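Local coordinates for DisA protein (PDB 6CCA) that probably transfers methyl groups to carbon in a growing polyketide, building the gem-dimethyl group of disorazol on a trans-acyltransferase assembly line, at residues L68-M76 / Y162-R170; I41-L52 / L390-W399. All coordinates share one frame; numbering follows the deposited sequence.

Contact 1 of 2, residues L68-M76 / Y162-R170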
loop_
_atom_site.group_PDB
_atom_site.type_symbol
_atom_site.label_atom_id
_atom_site.label_comp_id
_atom_site.label_asym_id
_atom_site.label_seq_id
_atom_site.Cartn_x
_atom_site.Cartn_y
_atom_site.Cartn_z
ATOM N N LEU A 68 3.362 -6.444 21.244
ATOM C CA LEU A 68 2.167 -7.211 20.913
ATOM C C LEU A 68 2.557 -8.548 20.332
ATOM O O LEU A 68 1.926 -9.563 20.635
ATOM C CB LEU A 68 1.328 -6.379 19.879
ATOM C CG LEU A 68 -0.109 -6.874 19.654
ATOM C CD1 LEU A 68 -0.997 -6.914 20.917
ATOM C CD2 LEU A 68 -0.696 -5.993 18.533
ATOM N N LEU A 69 3.540 -8.536 19.418
ATOM C CA LEU A 69 4.014 -9.747 18.829
ATOM C C LEU A 69 4.588 -10.706 19.893
ATOM O O LEU A 69 4.306 -11.896 19.863
ATOM C CB LEU A 69 5.049 -9.439 17.746
ATOM C CG LEU A 69 5.648 -10.651 17.083
ATOM C CD1 LEU A 69 4.635 -11.576 16.458
ATOM C CD2 LEU A 69 6.674 -10.215 16.020
ATOM N N LEU A 70 5.393 -10.205 20.792
ATOM C CA LEU A 70 5.886 -11.074 21.869
ATOM C C LEU A 70 4.696 -11.713 22.626
ATOM O O LEU A 70 4.675 -12.951 22.885
ATOM C CB LEU A 70 6.756 -10.325 22.816
ATOM C CG LEU A 70 7.355 -11.151 23.984
ATOM C CD1 LEU A 70 8.088 -12.413 23.554
ATOM C CD2 LEU A 70 8.273 -10.258 24.856
ATOM N N CYS A 71 3.700 -10.882 22.932
ATOM C CA CYS A 71 2.469 -11.339 23.579
ATOM C C CYS A 71 1.771 -12.424 22.774
ATOM O O CYS A 71 1.340 -13.432 23.369
ATOM C CB CYS A 71 1.553 -10.178 23.917
ATOM S SG CYS A 71 0.290 -10.633 25.146
ATOM N N ILE A 72 1.704 -12.313 21.441
ATOM C CA ILE A 72 1.072 -13.356 20.636
ATOM C C ILE A 72 1.788 -14.720 20.804
ATOM O O ILE A 72 1.176 -15.770 21.077
ATOM C CB ILE A 72 1.096 -12.949 19.145
ATOM C CG1 ILE A 72 0.088 -11.810 18.938
ATOM C CG2 ILE A 72 0.823 -14.164 18.246
ATOM C CD1 ILE A 72 0.248 -11.036 17.652
ATOM N N PHE A 73 3.092 -14.715 20.671
ATOM C CA PHE A 73 3.849 -15.960 20.983
ATOM C C PHE A 73 3.583 -16.510 22.409
ATOM O O PHE A 73 3.392 -17.746 22.579
ATOM C CB PHE A 73 5.336 -15.754 20.741
ATOM C CG PHE A 73 5.728 -15.796 19.288
ATOM C CD1 PHE A 73 5.948 -17.014 18.649
ATOM C CD2 PHE A 73 5.910 -14.639 18.586
ATOM C CE1 PHE A 73 6.330 -17.070 17.312
ATOM C CE2 PHE A 73 6.298 -14.666 17.252
ATOM C CZ PHE A 73 6.525 -15.868 16.609
ATOM N N GLN A 74 3.592 -15.636 23.420
ATOM C CA GLN A 74 3.362 -16.066 24.789
ATOM C C GLN A 74 2.001 -16.679 24.938
ATOM O O GLN A 74 1.860 -17.758 25.581
ATOM C CB GLN A 74 3.514 -14.941 25.778
ATOM C CG GLN A 74 4.925 -14.416 25.795
ATOM C CD GLN A 74 5.169 -13.330 26.758
ATOM O OE1 GLN A 74 4.252 -12.600 27.191
ATOM N NE2 GLN A 74 6.444 -13.177 27.126
ATOM N N ASP A 75 0.991 -16.036 24.322
ATOM C CA ASP A 75 -0.345 -16.651 24.241
ATOM C C ASP A 75 -0.326 -18.016 23.592
ATOM O O ASP A 75 -1.158 -18.803 23.901
ATOM C CB ASP A 75 -1.307 -15.806 23.424
ATOM C CG ASP A 75 -1.645 -14.478 24.107
ATOM O OD1 ASP A 75 -1.448 -14.314 25.329
ATOM O OD2 ASP A 75 -2.151 -13.576 23.424
ATOM N N MET A 76 0.553 -18.270 22.635
ATOM C CA MET A 76 0.688 -19.598 22.068
ATOM C C MET A 76 1.637 -20.546 22.855
ATOM O O MET A 76 1.904 -21.649 22.378
ATOM C CB MET A 76 1.115 -19.485 20.626
ATOM C CG MET A 76 0.067 -18.863 19.716
ATOM S SD MET A 76 0.689 -18.384 18.117
ATOM C CE MET A 76 0.484 -19.899 17.241
ATOM N N TYR A 162 -4.727 -9.290 16.918
ATOM C CA TYR A 162 -4.147 -9.852 18.161
ATOM C C TYR A 162 -5.069 -10.883 18.809
ATOM O O TYR A 162 -4.695 -12.051 19.137
ATOM C CB TYR A 162 -3.776 -8.754 19.159
ATOM C CG TYR A 162 -3.599 -9.350 20.539
ATOM C CD1 TYR A 162 -2.473 -10.045 20.852
ATOM C CD2 TYR A 162 -4.565 -9.229 21.506
ATOM C CE1 TYR A 162 -2.309 -10.654 22.084
ATOM C CE2 TYR A 162 -4.449 -9.858 22.740
ATOM C CZ TYR A 162 -3.308 -10.562 23.035
ATOM O OH TYR A 162 -3.149 -11.218 24.242
ATOM N N ARG A 163 -6.316 -10.471 18.946
ATOM C CA ARG A 163 -7.283 -11.365 19.596
ATOM C C ARG A 163 -7.461 -12.688 18.911
ATOM O O ARG A 163 -7.855 -13.680 19.585
ATOM C CB ARG A 163 -8.616 -10.653 19.825
ATOM C CG ARG A 163 -8.529 -9.469 20.770
ATOM C CD ARG A 163 -9.897 -8.817 21.032
ATOM N NE ARG A 163 -10.670 -9.648 21.955
ATOM C CZ ARG A 163 -11.834 -10.174 21.710
ATOM N NH1 ARG A 163 -12.444 -9.938 20.564
ATOM N NH2 ARG A 163 -12.460 -10.904 22.682
ATOM N N ARG A 164 -7.242 -12.777 17.602
ATOM C CA ARG A 164 -7.420 -14.014 16.910
ATOM C C ARG A 164 -6.171 -14.556 16.353
ATOM O O ARG A 164 -6.198 -15.472 15.464
ATOM C CB ARG A 164 -8.398 -13.778 15.732
ATOM C CG ARG A 164 -9.690 -13.142 16.167
ATOM C CD ARG A 164 -10.546 -14.106 16.910
ATOM N NE ARG A 164 -10.854 -15.328 16.153
ATOM C CZ ARG A 164 -11.789 -15.424 15.201
ATOM N NH1 ARG A 164 -12.496 -14.384 14.803
ATOM N NH2 ARG A 164 -12.025 -16.601 14.652
ATOM N N TYR A 165 -5.027 -13.991 16.764
ATOM C CA TYR A 165 -3.750 -14.284 16.037
ATOM C C TYR A 165 -3.344 -15.774 16.016
ATOM O O TYR A 165 -2.934 -16.286 14.985
ATOM C CB TYR A 165 -2.558 -13.395 16.527
ATOM C CG TYR A 165 -1.746 -12.844 15.338
ATOM C CD1 TYR A 165 -0.682 -13.579 14.786
ATOM C CD2 TYR A 165 -2.075 -11.606 14.758
ATOM C CE1 TYR A 165 0.011 -13.090 13.716
ATOM C CE2 TYR A 165 -1.370 -11.088 13.660
ATOM C CZ TYR A 165 -0.322 -11.824 13.156
ATOM O OH TYR A 165 0.371 -11.348 12.059
ATOM N N PRO A 166 -3.446 -16.449 17.137
ATOM C CA PRO A 166 -3.085 -17.892 17.124
ATOM C C PRO A 166 -3.895 -18.663 16.068
ATOM O O PRO A 166 -3.295 -19.375 15.270
ATOM C CB PRO A 166 -3.372 -18.328 18.547
ATOM C CG PRO A 166 -3.256 -17.038 19.367
ATOM C CD PRO A 166 -3.798 -15.964 18.469
ATOM N N GLU A 167 -5.208 -18.457 15.984
ATOM C CA GLU A 167 -5.989 -18.969 14.841
ATOM C C GLU A 167 -5.550 -18.540 13.451
ATOM O O GLU A 167 -5.511 -19.344 12.547
ATOM C CB GLU A 167 -7.443 -18.636 15.021
ATOM C CG GLU A 167 -8.063 -19.298 16.253
ATOM C CD GLU A 167 -9.328 -18.590 16.628
ATOM O OE1 GLU A 167 -10.378 -18.996 16.074
ATOM O OE2 GLU A 167 -9.286 -17.575 17.385
ATOM N N LEU A 168 -5.222 -17.272 13.279
ATOM C CA LEU A 168 -4.782 -16.747 12.018
ATOM C C LEU A 168 -3.529 -17.482 11.554
ATOM O O LEU A 168 -3.420 -17.925 10.417
ATOM C CB LEU A 168 -4.515 -15.235 12.142
ATOM C CG LEU A 168 -5.794 -14.383 12.177
ATOM C CD1 LEU A 168 -5.512 -12.980 12.592
ATOM C CD2 LEU A 168 -6.483 -14.323 10.816
ATOM N N LEU A 169 -2.572 -17.588 12.457
ATOM C CA LEU A 169 -1.257 -18.037 12.110
ATOM C C LEU A 169 -1.258 -19.537 11.820
ATOM O O LEU A 169 -0.486 -19.994 10.956
ATOM C CB LEU A 169 -0.321 -17.713 13.267
ATOM C CG LEU A 169 1.132 -17.459 13.047
ATOM C CD1 LEU A 169 1.414 -16.579 11.838
ATOM C CD2 LEU A 169 1.701 -16.900 14.358
ATOM N N ARG A 170 -2.131 -20.268 12.518
ATOM C CA ARG A 170 -2.358 -21.676 12.273
ATOM C C ARG A 170 -3.226 -21.891 11.038
ATOM O O ARG A 170 -3.409 -23.009 10.666
ATOM C CB ARG A 170 -3.038 -22.340 13.465
ATOM C CG ARG A 170 -2.153 -22.462 14.682
ATOM C CD ARG A 170 -2.885 -22.697 15.985
ATOM N NE ARG A 170 -1.835 -22.832 17.010
ATOM C CZ ARG A 170 -1.898 -22.520 18.304
ATOM N NH1 ARG A 170 -2.980 -22.033 18.844
ATOM N NH2 ARG A 170 -0.829 -22.704 19.070
HETATM O O HOH W 1 -3.352 -13.806 21.041
#

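Contact 2 of 2, residues I41-L52 / L390-W399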
loop_
_atom_site.group_PDB
_atom_site.type_symbol
_atom_site.label_atom_id
_atom_site.label_comp_id
_atom_site.label_asym_id
_atom_site.label_seq_id
_atom_site.Cartn_x
_atom_site.Cartn_y
_atom_site.Cartn_z
ATOM N N ILE A 41 2.297 20.388 -7.178
ATOM C CA ILE A 41 1.733 19.265 -6.370
ATOM C C ILE A 41 2.488 19.129 -5.039
ATOM O O ILE A 41 1.889 18.803 -4.027
ATOM C CB ILE A 41 1.804 17.963 -7.205
ATOM C CG1 ILE A 41 0.987 18.089 -8.498
ATOM C CG2 ILE A 41 1.392 16.734 -6.399
ATOM C CD1 ILE A 41 1.377 17.042 -9.514
ATOM N N GLN A 42 3.800 19.332 -5.099
ATOM C CA GLN A 42 4.660 19.220 -3.923
ATOM C C GLN A 42 4.086 19.959 -2.741
ATOM O O GLN A 42 3.856 21.172 -2.798
ATOM C CB GLN A 42 6.030 19.805 -4.250
ATOM C CG GLN A 42 7.034 19.850 -3.127
ATOM C CD GLN A 42 7.268 18.525 -2.444
ATOM O OE1 GLN A 42 7.626 17.525 -3.061
ATOM N NE2 GLN A 42 7.086 18.529 -1.137
ATOM N N PRO A 43 3.851 19.253 -1.628
ATOM C CA PRO A 43 3.367 19.980 -0.472
ATOM C C PRO A 43 4.423 20.998 0.035
ATOM O O PRO A 43 5.614 20.702 0.054
ATOM C CB PRO A 43 3.150 18.891 0.577
ATOM C CG PRO A 43 3.727 17.675 0.074
ATOM C CD PRO A 43 3.885 17.807 -1.416
ATOM N N GLY A 44 3.938 22.122 0.523
ATOM C CA GLY A 44 4.805 23.095 1.169
ATOM C C GLY A 44 5.215 22.735 2.597
ATOM O O GLY A 44 4.752 21.748 3.182
ATOM N N LEU A 45 6.037 23.600 3.201
ATOM C CA LEU A 45 6.637 23.276 4.476
ATOM C C LEU A 45 5.609 23.111 5.545
ATOM O O LEU A 45 5.739 22.225 6.385
ATOM C CB LEU A 45 7.709 24.335 4.868
ATOM C CG LEU A 45 8.471 24.161 6.207
ATOM C CD1 LEU A 45 9.068 22.786 6.393
ATOM C CD2 LEU A 45 9.593 25.224 6.335
ATOM N N SER A 46 4.569 23.918 5.535
ATOM C CA SER A 46 3.616 23.894 6.604
ATOM C C SER A 46 2.873 22.568 6.583
ATOM O O SER A 46 2.648 21.985 7.641
ATOM C CB SER A 46 2.593 25.013 6.512
ATOM O OG SER A 46 3.319 26.250 6.590
ATOM N N ALA A 47 2.519 22.101 5.400
ATOM C CA ALA A 47 1.826 20.791 5.303
ATOM C C ALA A 47 2.719 19.642 5.722
ATOM O O ALA A 47 2.239 18.665 6.293
ATOM C CB ALA A 47 1.321 20.555 3.881
ATOM N N VAL A 48 4.000 19.738 5.383
ATOM C CA VAL A 48 4.940 18.711 5.656
ATOM C C VAL A 48 5.142 18.687 7.173
ATOM O O VAL A 48 5.184 17.629 7.782
ATOM C CB VAL A 48 6.289 18.926 4.940
ATOM C CG1 VAL A 48 7.358 18.000 5.504
ATOM C CG2 VAL A 48 6.162 18.717 3.394
ATOM N N ARG A 49 5.307 19.878 7.773
ATOM C CA ARG A 49 5.457 19.950 9.243
ATOM C C ARG A 49 4.281 19.353 9.968
ATOM O O ARG A 49 4.464 18.636 10.964
ATOM C CB ARG A 49 5.649 21.378 9.761
ATOM C CG ARG A 49 7.073 21.787 9.590
ATOM C CD ARG A 49 7.481 23.012 10.444
ATOM N NE ARG A 49 8.894 23.169 10.141
ATOM C CZ ARG A 49 9.603 24.311 10.171
ATOM N NH1 ARG A 49 9.078 25.475 10.553
ATOM N NH2 ARG A 49 10.888 24.256 9.822
ATOM N N GLU A 50 3.105 19.686 9.514
ATOM C CA GLU A 50 1.864 19.146 10.061
ATOM C C GLU A 50 1.834 17.591 9.993
ATOM O O GLU A 50 1.453 16.962 10.981
ATOM C CB GLU A 50 0.661 19.740 9.393
ATOM C CG GLU A 50 -0.688 19.153 9.776
ATOM C CD GLU A 50 -1.115 19.476 11.226
ATOM O OE1 GLU A 50 -0.528 20.443 11.765
ATOM O OE2 GLU A 50 -2.005 18.773 11.801
ATOM N N LEU A 51 2.191 17.024 8.848
ATOM C CA LEU A 51 2.277 15.545 8.750
ATOM C C LEU A 51 3.307 14.997 9.743
ATOM O O LEU A 51 3.056 13.990 10.418
ATOM C CB LEU A 51 2.659 15.130 7.318
ATOM C CG LEU A 51 2.977 13.647 7.117
ATOM C CD1 LEU A 51 1.656 12.876 7.283
ATOM C CD2 LEU A 51 3.620 13.471 5.743
ATOM N N LEU A 52 4.447 15.677 9.909
ATOM C CA LEU A 52 5.502 15.182 10.755
ATOM C C LEU A 52 5.144 15.216 12.221
ATOM O O LEU A 52 5.827 14.536 12.993
ATOM C CB LEU A 52 6.863 15.927 10.540
ATOM C CG LEU A 52 7.540 15.516 9.223
ATOM C CD1 LEU A 52 8.706 16.445 8.818
ATOM C CD2 LEU A 52 8.027 14.097 9.318
ATOM N N LEU A 390 7.461 12.408 -3.975
ATOM C CA LEU A 390 7.270 13.757 -3.424
ATOM C C LEU A 390 8.128 13.908 -2.140
ATOM O O LEU A 390 8.518 12.913 -1.533
ATOM C CB LEU A 390 5.821 14.060 -3.223
ATOM C CG LEU A 390 5.028 14.149 -4.522
ATOM C CD1 LEU A 390 3.583 14.370 -4.211
ATOM C CD2 LEU A 390 5.603 15.269 -5.407
ATOM N N GLN A 391 8.476 15.140 -1.785
ATOM C CA GLN A 391 9.403 15.372 -0.667
ATOM C C GLN A 391 8.595 15.643 0.578
ATOM O O GLN A 391 7.644 16.410 0.546
ATOM C CB GLN A 391 10.298 16.618 -0.987
ATOM C CG GLN A 391 11.123 16.436 -2.208
ATOM C CD GLN A 391 11.900 17.720 -2.537
ATOM O OE1 GLN A 391 11.557 18.482 -3.491
ATOM N NE2 GLN A 391 12.921 17.998 -1.720
ATOM N N HIS A 392 8.991 15.026 1.684
ATOM C CA HIS A 392 8.364 15.213 2.979
ATOM C C HIS A 392 9.398 15.340 4.050
ATOM O O HIS A 392 9.484 14.537 4.985
ATOM C CB HIS A 392 7.396 14.053 3.301
ATOM C CG HIS A 392 6.176 14.078 2.449
ATOM N ND1 HIS A 392 6.158 13.493 1.210
ATOM C CD2 HIS A 392 4.970 14.642 2.616
ATOM C CE1 HIS A 392 4.982 13.703 0.650
ATOM N NE2 HIS A 392 4.241 14.388 1.486
ATOM N N SER A 393 10.237 16.370 3.913
ATOM C CA SER A 393 11.348 16.530 4.900
ATOM C C SER A 393 11.470 17.945 5.442
ATOM O O SER A 393 11.142 18.932 4.764
ATOM C CB SER A 393 12.689 16.027 4.316
ATOM O OG SER A 393 12.948 16.678 3.116
ATOM N N ASP A 394 11.834 18.009 6.714
ATOM C CA ASP A 394 11.962 19.280 7.405
ATOM C C ASP A 394 13.227 19.187 8.257
ATOM O O ASP A 394 13.203 18.603 9.372
ATOM C CB ASP A 394 10.784 19.439 8.313
ATOM C CG ASP A 394 10.904 20.637 9.235
ATOM O OD1 ASP A 394 11.553 21.613 8.842
ATOM O OD2 ASP A 394 10.309 20.636 10.341
ATOM N N GLY A 395 14.327 19.685 7.685
ATOM C CA GLY A 395 15.634 19.530 8.285
ATOM C C GLY A 395 16.070 18.086 8.409
ATOM O O GLY A 395 16.108 17.357 7.397
ATOM N N THR A 396 16.359 17.632 9.627
ATOM C CA THR A 396 16.728 16.243 9.835
ATOM C C THR A 396 15.503 15.325 9.917
ATOM O O THR A 396 15.681 14.144 10.059
ATOM C CB THR A 396 17.471 15.966 11.176
ATOM O OG1 THR A 396 16.787 16.635 12.256
ATOM C CG2 THR A 396 18.972 16.343 11.102
ATOM N N SER A 397 14.276 15.829 9.892
ATOM C CA SER A 397 13.145 14.900 10.008
ATOM C C SER A 397 12.562 14.680 8.641
ATOM O O SER A 397 12.510 15.609 7.831
ATOM C CB SER A 397 12.024 15.454 10.904
ATOM O OG SER A 397 12.422 15.454 12.252
ATOM N N SER A 398 12.044 13.479 8.422
ATOM C CA SER A 398 11.352 13.236 7.191
ATOM C C SER A 398 10.355 12.065 7.365
ATOM O O SER A 398 10.556 11.185 8.222
ATOM C CB SER A 398 12.356 12.947 6.065
ATOM O OG SER A 398 12.898 11.690 6.325
ATOM N N TRP A 399 9.301 12.108 6.545
ATOM C CA TRP A 399 8.284 11.024 6.547
ATOM C C TRP A 399 8.726 9.979 5.523
ATOM O O TRP A 399 8.843 10.282 4.320
ATOM C CB TRP A 399 6.916 11.569 6.162
ATOM C CG TRP A 399 5.821 10.646 6.527
ATOM C CD1 TRP A 399 5.161 9.784 5.744
ATOM C CD2 TRP A 399 5.228 10.527 7.831
ATOM N NE1 TRP A 399 4.227 9.084 6.461
ATOM C CE2 TRP A 399 4.220 9.540 7.747
ATOM C CE3 TRP A 399 5.454 11.150 9.053
ATOM C CZ2 TRP A 399 3.462 9.170 8.844
ATOM C CZ3 TRP A 399 4.710 10.774 10.116
ATOM C CH2 TRP A 399 3.723 9.801 10.012
HETATM O O HOH W 2 9.239 17.874 -5.172
#

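Contact 1 of 2, residues L68-M76 / Y162-R170
Apolar packing carries most of this contact, and Y162 is its knob, set into a hole formed by L68, C71, I72 and D75. Its ring meets L68 CD1 obliquely, with CD1 3.5 Å from Y162 CD1, while I72 CG1 comes in at the ring edge. The CD1 at the tip of the same I72 branch lies over a face of Y165, 3.9 Å from the ring centroid, a CH-pi contact 24° off the normal. This is knobs-into-holes packing between helices, here of helix 55-75 against the end of helix 152-163 and the short helix 165-169 that follows it. The sulfur of C71 adds an oblique sulfur-aromatic contact, 5.1 Å from the Y162 centroid. M76 CG rests 3.7 Å from P166 CB, and the bend at chi3 (87°) brings CE over one face of the R170 guanidinium, whose NE reaches L95 O. Polar links gather at the hydroxyl end of Y162. Y162 OH lies 2.7 Å from D75 OD2 in a weak hydrogen bond and also meets K135 NZ. A water donates to both D75 OD2 and Y162 O, at 2.9 Å from the latter, tying the carboxylate to the helix 152-163 backbone.

Contact 2 of 2, residues I41-L52 / L390-W399
Q42 grips the backbone of Q391 through both ends of its side-chain amide. CG stands anti to the backbone N (chi1 177°) and the chain then bends at chi2, which turns the amide toward that residue. Q391 N donates to Q42 OE1 at 2.8 Å, in the carbonyl plane and on a lone pair, while Q42 NE2 returns a nearly straight bond of 2.8 Å to Q391 O. The same NE2 also donates to P43 O, and a water bridges Q42 OE1 to Q391 OE1. Beyond it, helix 45-52 lies against the hairpin whose type II' turn runs from D394 to S397. A chi1 of 172° carries L51 away from its own N, and CD2 lies over the W399 five-membered ring, 4.0 Å from the centroid in a CH-pi contact. L52 CD2 reaches the edge of that indole instead, 3.9 Å from W399 CE3, and its CD1 meets D394 CB. H392, oblique to L51 and P43, hydrogen-bonds H200 through NE2. R49 extends from CG to NE and grips D394 side-on: NE meets OD2 at 2.9 Å from above the carboxylate plane, and NH2 meets OD1 at 2.9 Å on its syn side. R49 lies at the surface, and solvent probably screens this salt bridge, while the two amide bonds satisfy both backbone polar atoms of Q391 and hold it against the loop before helix 45-52.

In the fold
Contact 1 is the more buried of the two: it joins helix to helix within the helical part of the chain, mainly through apolar side chains, with its few polar links at one side. Contact 2 is only partly buried and joins a helix and the loop before it to a small hairpin beside strand 402-409 of the methyltransferase sheet; there directional amide bonds and a salt bridge share the work with leucine–indole packing. They hold different elements, yet helices 45-52 and 55-75 are consecutive in the chain, so one chain region serves both. Their centres lie 36 Å apart, and the nearest atoms, about 18 Å apart, do not touch.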